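2,3-bisphosphoglycerate-independent phosphoglycerate mutase (Pyrococcus horikoshii, PDB 2ZKT) probably interconverts 2-phosphoglycerate and 3-phosphoglycerate in glycolysis, as a metal-binding mutase of the alkaline phosphatase superfamily. Local coordinates at residues G274-A287 / L299-K312. Sequence-based numbering, arbitrary orientation.
With ZN (zinc ion), chain H.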
loop_
_atom_site.group_PDB
_atom_site.type_symbol
_atom_site.label_atom_id
_atom_site.label_comp_id
_atom_site.label_asym_id
_atom_site.label_seq_id
_atom_site.Cartn_x
_atom_site.Cartn_y
_atom_site.Cartn_z
ATOM N N GLY B 274 13.583 14.801 -8.263
ATOM C CA GLY B 274 12.731 15.362 -7.212
ATOM C C GLY B 274 11.290 15.556 -7.706
ATOM O O GLY B 274 10.493 16.310 -7.152
ATOM N N GLU B 275 10.983 14.876 -8.833
ATOM C CA GLU B 275 9.640 14.941 -9.397
ATOM C C GLU B 275 9.100 13.531 -9.668
ATOM O O GLU B 275 9.820 12.543 -9.590
ATOM C CB GLU B 275 9.703 15.736 -10.712
ATOM C CG GLU B 275 10.174 17.182 -10.506
ATOM C CD GLU B 275 10.013 17.973 -11.795
ATOM O OE1 GLU B 275 10.609 17.607 -12.793
ATOM O OE2 GLU B 275 9.338 19.002 -11.766
ATOM N N TYR B 276 7.810 13.452 -10.003
ATOM C CA TYR B 276 7.156 12.167 -10.258
ATOM C C TYR B 276 7.947 11.209 -11.154
ATOM O O TYR B 276 7.821 9.986 -11.014
ATOM C CB TYR B 276 5.761 12.385 -10.867
ATOM C CG TYR B 276 4.835 13.232 -10.014
ATOM C CD1 TYR B 276 4.668 12.966 -8.648
ATOM C CD2 TYR B 276 4.103 14.287 -10.576
ATOM C CE1 TYR B 276 3.792 13.728 -7.863
ATOM C CE2 TYR B 276 3.223 15.057 -9.802
ATOM C CZ TYR B 276 3.070 14.772 -8.445
ATOM O OH TYR B 276 2.187 15.517 -7.686
ATOM N N ASN B 277 8.759 11.756 -12.062
ATOM C CA ASN B 277 9.536 10.919 -12.985
ATOM C C ASN B 277 10.933 10.529 -12.450
ATOM O O ASN B 277 11.778 9.994 -13.165
ATOM C CB ASN B 277 9.653 11.640 -14.337
ATOM C CG ASN B 277 10.396 12.952 -14.193
ATOM O OD1 ASN B 277 9.819 13.987 -13.871
ATOM N ND2 ASN B 277 11.733 12.885 -14.351
ATOM N N THR B 278 11.158 10.832 -11.160
ATOM C CA THR B 278 12.439 10.519 -10.519
ATOM C C THR B 278 12.779 9.017 -10.577
ATOM O O THR B 278 11.914 8.157 -10.662
ATOM C CB THR B 278 12.341 10.956 -9.049
ATOM O OG1 THR B 278 12.176 12.372 -8.993
ATOM C CG2 THR B 278 13.614 10.566 -8.290
ATOM N N ASN B 279 14.099 8.719 -10.541
ATOM C CA ASN B 279 14.537 7.326 -10.400
ATOM C C ASN B 279 14.866 7.004 -8.931
ATOM O O ASN B 279 15.976 7.216 -8.448
ATOM C CB ASN B 279 15.788 7.123 -11.266
ATOM C CG ASN B 279 15.993 5.653 -11.563
ATOM O OD1 ASN B 279 16.017 4.809 -10.668
ATOM N ND2 ASN B 279 16.232 5.356 -12.851
ATOM N N GLU B 280 13.875 6.502 -8.188
ATOM C CA GLU B 280 14.053 6.176 -6.772
ATOM C C GLU B 280 15.013 4.994 -6.560
ATOM O O GLU B 280 15.759 4.931 -5.586
ATOM C CB GLU B 280 12.677 5.880 -6.136
ATOM C CG GLU B 280 11.980 4.647 -6.727
ATOM C CD GLU B 280 11.006 5.065 -7.812
ATOM O OE1 GLU B 280 11.073 6.199 -8.266
ATOM O OE2 GLU B 280 10.196 4.241 -8.223
ATOM N N MET B 281 14.940 4.012 -7.487
ATOM C CA MET B 281 15.834 2.871 -7.365
ATOM C C MET B 281 17.296 3.304 -7.559
ATOM O O MET B 281 18.240 2.644 -7.133
ATOM C CB MET B 281 15.445 1.812 -8.414
ATOM C CG MET B 281 14.028 1.246 -8.217
ATOM S SD MET B 281 13.729 0.639 -6.539
ATOM C CE MET B 281 13.925 -1.130 -6.840
ATOM N N ALA B 282 17.449 4.439 -8.278
ATOM C CA ALA B 282 18.781 5.001 -8.471
ATOM C C ALA B 282 19.296 5.644 -7.187
ATOM O O ALA B 282 20.478 5.617 -6.875
ATOM C CB ALA B 282 18.713 6.044 -9.586
ATOM N N LYS B 283 18.368 6.227 -6.429
ATOM C CA LYS B 283 18.714 6.859 -5.157
ATOM C C LYS B 283 19.126 5.786 -4.150
ATOM O O LYS B 283 20.092 5.957 -3.391
ATOM C CB LYS B 283 17.518 7.657 -4.624
ATOM C CG LYS B 283 17.329 8.999 -5.317
ATOM C CD LYS B 283 16.073 9.701 -4.826
ATOM C CE LYS B 283 15.951 11.066 -5.466
ATOM N NZ LYS B 283 14.620 11.675 -5.206
ATOM N N ALA B 284 18.390 4.673 -4.164
ATOM C CA ALA B 284 18.666 3.562 -3.260
ATOM C C ALA B 284 20.017 2.955 -3.613
ATOM O O ALA B 284 20.843 2.691 -2.735
ATOM C CB ALA B 284 17.571 2.508 -3.373
ATOM N N LYS B 285 20.231 2.736 -4.911
ATOM C CA LYS B 285 21.479 2.162 -5.402
ATOM C C LYS B 285 22.643 3.000 -4.856
ATOM O O LYS B 285 23.601 2.459 -4.280
ATOM C CB LYS B 285 21.469 2.156 -6.941
ATOM C CG LYS B 285 22.579 1.338 -7.604
ATOM C CD LYS B 285 23.901 2.104 -7.663
ATOM C CE LYS B 285 24.943 1.363 -8.506
ATOM N NZ LYS B 285 25.308 0.036 -7.924
ATOM N N LYS B 286 22.537 4.322 -5.012
ATOM C CA LYS B 286 23.576 5.237 -4.538
ATOM C C LYS B 286 23.731 5.246 -3.005
ATOM O O LYS B 286 24.863 5.261 -2.491
ATOM C CB LYS B 286 23.298 6.667 -5.040
ATOM C CG LYS B 286 24.411 7.664 -4.721
ATOM C CD LYS B 286 25.740 7.211 -5.321
ATOM C CE LYS B 286 26.897 8.087 -4.858
ATOM N NZ LYS B 286 28.215 7.563 -5.352
ATOM N N ALA B 287 22.602 5.249 -2.281
ATOM C CA ALA B 287 22.624 5.253 -0.811
ATOM C C ALA B 287 23.460 4.081 -0.303
ATOM O O ALA B 287 24.309 4.242 0.587
ATOM C CB ALA B 287 21.200 5.151 -0.257
ATOM N N LEU B 299 18.904 10.168 2.876
ATOM C CA LEU B 299 18.235 9.968 1.587
ATOM C C LEU B 299 16.908 10.731 1.577
ATOM O O LEU B 299 16.074 10.571 2.480
ATOM C CB LEU B 299 17.983 8.468 1.351
ATOM C CG LEU B 299 17.123 8.058 0.144
ATOM C CD1 LEU B 299 17.677 8.645 -1.144
ATOM C CD2 LEU B 299 17.084 6.542 0.056
ATOM N N HIS B 300 16.715 11.557 0.553
ATOM C CA HIS B 300 15.498 12.356 0.433
ATOM C C HIS B 300 14.670 11.958 -0.803
ATOM O O HIS B 300 15.221 11.697 -1.873
ATOM C CB HIS B 300 15.893 13.838 0.382
ATOM C CG HIS B 300 14.740 14.787 0.513
ATOM N ND1 HIS B 300 13.943 15.146 -0.557
ATOM C CD2 HIS B 300 14.252 15.457 1.588
ATOM C CE1 HIS B 300 13.013 16.000 -0.147
ATOM N NE2 HIS B 300 13.181 16.204 1.150
ATOM N N PHE B 301 13.348 11.897 -0.633
ATOM C CA PHE B 301 12.407 11.543 -1.710
ATOM C C PHE B 301 11.326 12.620 -1.671
ATOM O O PHE B 301 10.519 12.649 -0.745
ATOM C CB PHE B 301 11.785 10.164 -1.435
ATOM C CG PHE B 301 10.863 9.677 -2.525
ATOM C CD1 PHE B 301 11.369 9.321 -3.783
ATOM C CD2 PHE B 301 9.485 9.566 -2.295
ATOM C CE1 PHE B 301 10.517 8.859 -4.791
ATOM C CE2 PHE B 301 8.620 9.108 -3.295
ATOM C CZ PHE B 301 9.136 8.749 -4.550
ATOM N N LYS B 302 11.292 13.491 -2.680
ATOM C CA LYS B 302 10.345 14.619 -2.711
ATOM C C LYS B 302 8.908 14.460 -3.255
ATOM O O LYS B 302 7.952 14.982 -2.656
ATOM C CB LYS B 302 11.012 15.791 -3.456
ATOM C CG LYS B 302 10.210 17.089 -3.475
ATOM C CD LYS B 302 10.012 17.650 -2.067
ATOM C CE LYS B 302 9.646 19.137 -2.107
ATOM N NZ LYS B 302 8.512 19.418 -3.036
ATOM N N PRO B 303 8.731 13.754 -4.395
ATOM C CA PRO B 303 7.397 13.567 -4.992
ATOM C C PRO B 303 6.188 13.319 -4.074
ATOM O O PRO B 303 5.071 13.766 -4.385
ATOM C CB PRO B 303 7.620 12.441 -6.019
ATOM C CG PRO B 303 8.897 11.775 -5.565
ATOM C CD PRO B 303 9.735 12.924 -5.086
ATOM N N THR B 304 6.378 12.624 -2.953
ATOM C CA THR B 304 5.243 12.395 -2.058
ATOM C C THR B 304 4.635 13.737 -1.642
ATOM O O THR B 304 3.417 13.862 -1.473
ATOM C CB THR B 304 5.655 11.637 -0.782
ATOM O OG1 THR B 304 6.926 12.126 -0.324
ATOM C CG2 THR B 304 5.736 10.136 -1.049
ATOM N N ASP B 305 5.488 14.753 -1.502
ATOM C CA ASP B 305 5.015 16.070 -1.086
ATOM C C ASP B 305 4.189 16.805 -2.140
ATOM O O ASP B 305 3.287 17.588 -1.795
ATOM C CB ASP B 305 6.197 16.941 -0.661
ATOM C CG ASP B 305 5.760 18.305 -0.157
ATOM O OD1 ASP B 305 4.995 18.366 0.840
ATOM O OD2 ASP B 305 6.184 19.317 -0.767
ATOM N N ALA B 306 4.484 16.561 -3.421
ATOM C CA ALA B 306 3.738 17.223 -4.497
ATOM C C ALA B 306 2.292 16.711 -4.561
ATOM O O ALA B 306 1.351 17.493 -4.741
ATOM C CB ALA B 306 4.430 17.003 -5.832
ATOM N N ALA B 307 2.116 15.399 -4.406
ATOM C CA ALA B 307 0.775 14.817 -4.461
ATOM C C ALA B 307 -0.092 15.424 -3.358
ATOM O O ALA B 307 -1.300 15.636 -3.543
ATOM C CB ALA B 307 0.851 13.309 -4.308
ATOM N N GLY B 308 0.544 15.709 -2.213
ATOM C CA GLY B 308 -0.169 16.302 -1.086
ATOM C C GLY B 308 -0.584 17.730 -1.408
ATOM O O GLY B 308 -1.701 18.148 -1.108
ATOM N N HIS B 309 0.321 18.489 -2.020
ATOM C CA HIS B 309 0.018 19.867 -2.383
ATOM C C HIS B 309 -1.121 19.914 -3.411
ATOM O O HIS B 309 -1.923 20.851 -3.408
ATOM C CB HIS B 309 1.264 20.555 -2.953
ATOM C CG HIS B 309 2.128 21.210 -1.912
ATOM N ND1 HIS B 309 1.728 22.335 -1.213
ATOM C CD2 HIS B 309 3.367 20.899 -1.454
ATOM C CE1 HIS B 309 2.687 22.689 -0.367
ATOM N NE2 HIS B 309 3.692 21.834 -0.493
ATOM N N ASP B 310 -1.198 18.897 -4.276
ATOM C CA ASP B 310 -2.250 18.852 -5.300
ATOM C C ASP B 310 -3.546 18.107 -4.929
ATOM O O ASP B 310 -4.436 17.958 -5.771
ATOM C CB ASP B 310 -1.689 18.268 -6.602
ATOM C CG ASP B 310 -0.621 19.149 -7.218
ATOM O OD1 ASP B 310 -0.884 20.361 -7.402
ATOM O OD2 ASP B 310 0.480 18.629 -7.522
ATOM N N ASN B 311 -3.653 17.644 -3.680
ATOM C CA ASN B 311 -4.850 16.932 -3.211
ATOM C C ASN B 311 -5.147 15.672 -4.036
ATOM O O ASN B 311 -6.257 15.498 -4.564
ATOM C CB ASN B 311 -6.069 17.861 -3.255
ATOM C CG ASN B 311 -7.237 17.326 -2.447
ATOM O OD1 ASN B 311 -8.007 18.089 -1.860
ATOM N ND2 ASN B 311 -7.371 16.004 -2.407
ATOM N N LYS B 312 -4.148 14.793 -4.133
ATOM C CA LYS B 312 -4.269 13.543 -4.883
ATOM C C LYS B 312 -3.826 12.375 -3.982
ATOM O O LYS B 312 -2.696 11.871 -4.092
ATOM C CB LYS B 312 -3.394 13.625 -6.143
ATOM C CG LYS B 312 -3.795 14.771 -7.074
ATOM C CD LYS B 312 -2.859 14.911 -8.271
ATOM C CE LYS B 312 -1.462 15.366 -7.846
ATOM N NZ LYS B 312 -0.595 15.740 -9.010
HETATM ZN ZN ZN H . 5.806 21.035 0.330
#
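Tyr276 lies along the flank of the zinc-bearing helix 303-309, and its hydroxyl takes a hydrogen bond from Lys312, just past the end of that helix (NZ to OH, 3.1 Å). The ring starts beside Pro303, with CD1 4.0 Å from Pro303 CB. It runs on to Ala306, whose CB sits 3.7 Å from Tyr276 CZ. The first torsion sets CG anti to the carbonyl carbon (chi1 -58°), which lets a side chain rooted facing away from the helix reach back along it. Lys312 NZ also forms a salt bridge with Asp310 OD2 at 3.4 Å, a weak hydrogen bond, so the ammonium group has two partners. A leucine in place of Tyr276 would probably leave Lys312 without its hydroxyl acceptor and open a gap beside Ala306. Just before the tyrosine, Gly274 O lies against Lys302 CB, and the carbonyl carbons of Gly274 and Glu275 lie against Pro303 CD and CB. Both segments lie in the metalloenzyme fold of the alkaline phosphatase superfamily: helix 280-287 runs antiparallel to strand 299-301, the end of a strand in the central mixed sheet, and the chain after the strand carries metal ligands. Asp305 OD2 and His309 NE2 bind one zinc ion, completed by His356. On the helix-strand side, Lys283 CB meets Leu299 CD1 at 3.6 Å. The rest of the lysine chain is extended, and NZ makes a weak hydrogen bond to His300 O (3.4 Å). Glu280 CB touches Phe301 CE1 at 3.9 Å, while its carboxylate pairs with Arg322 of helix 313-331.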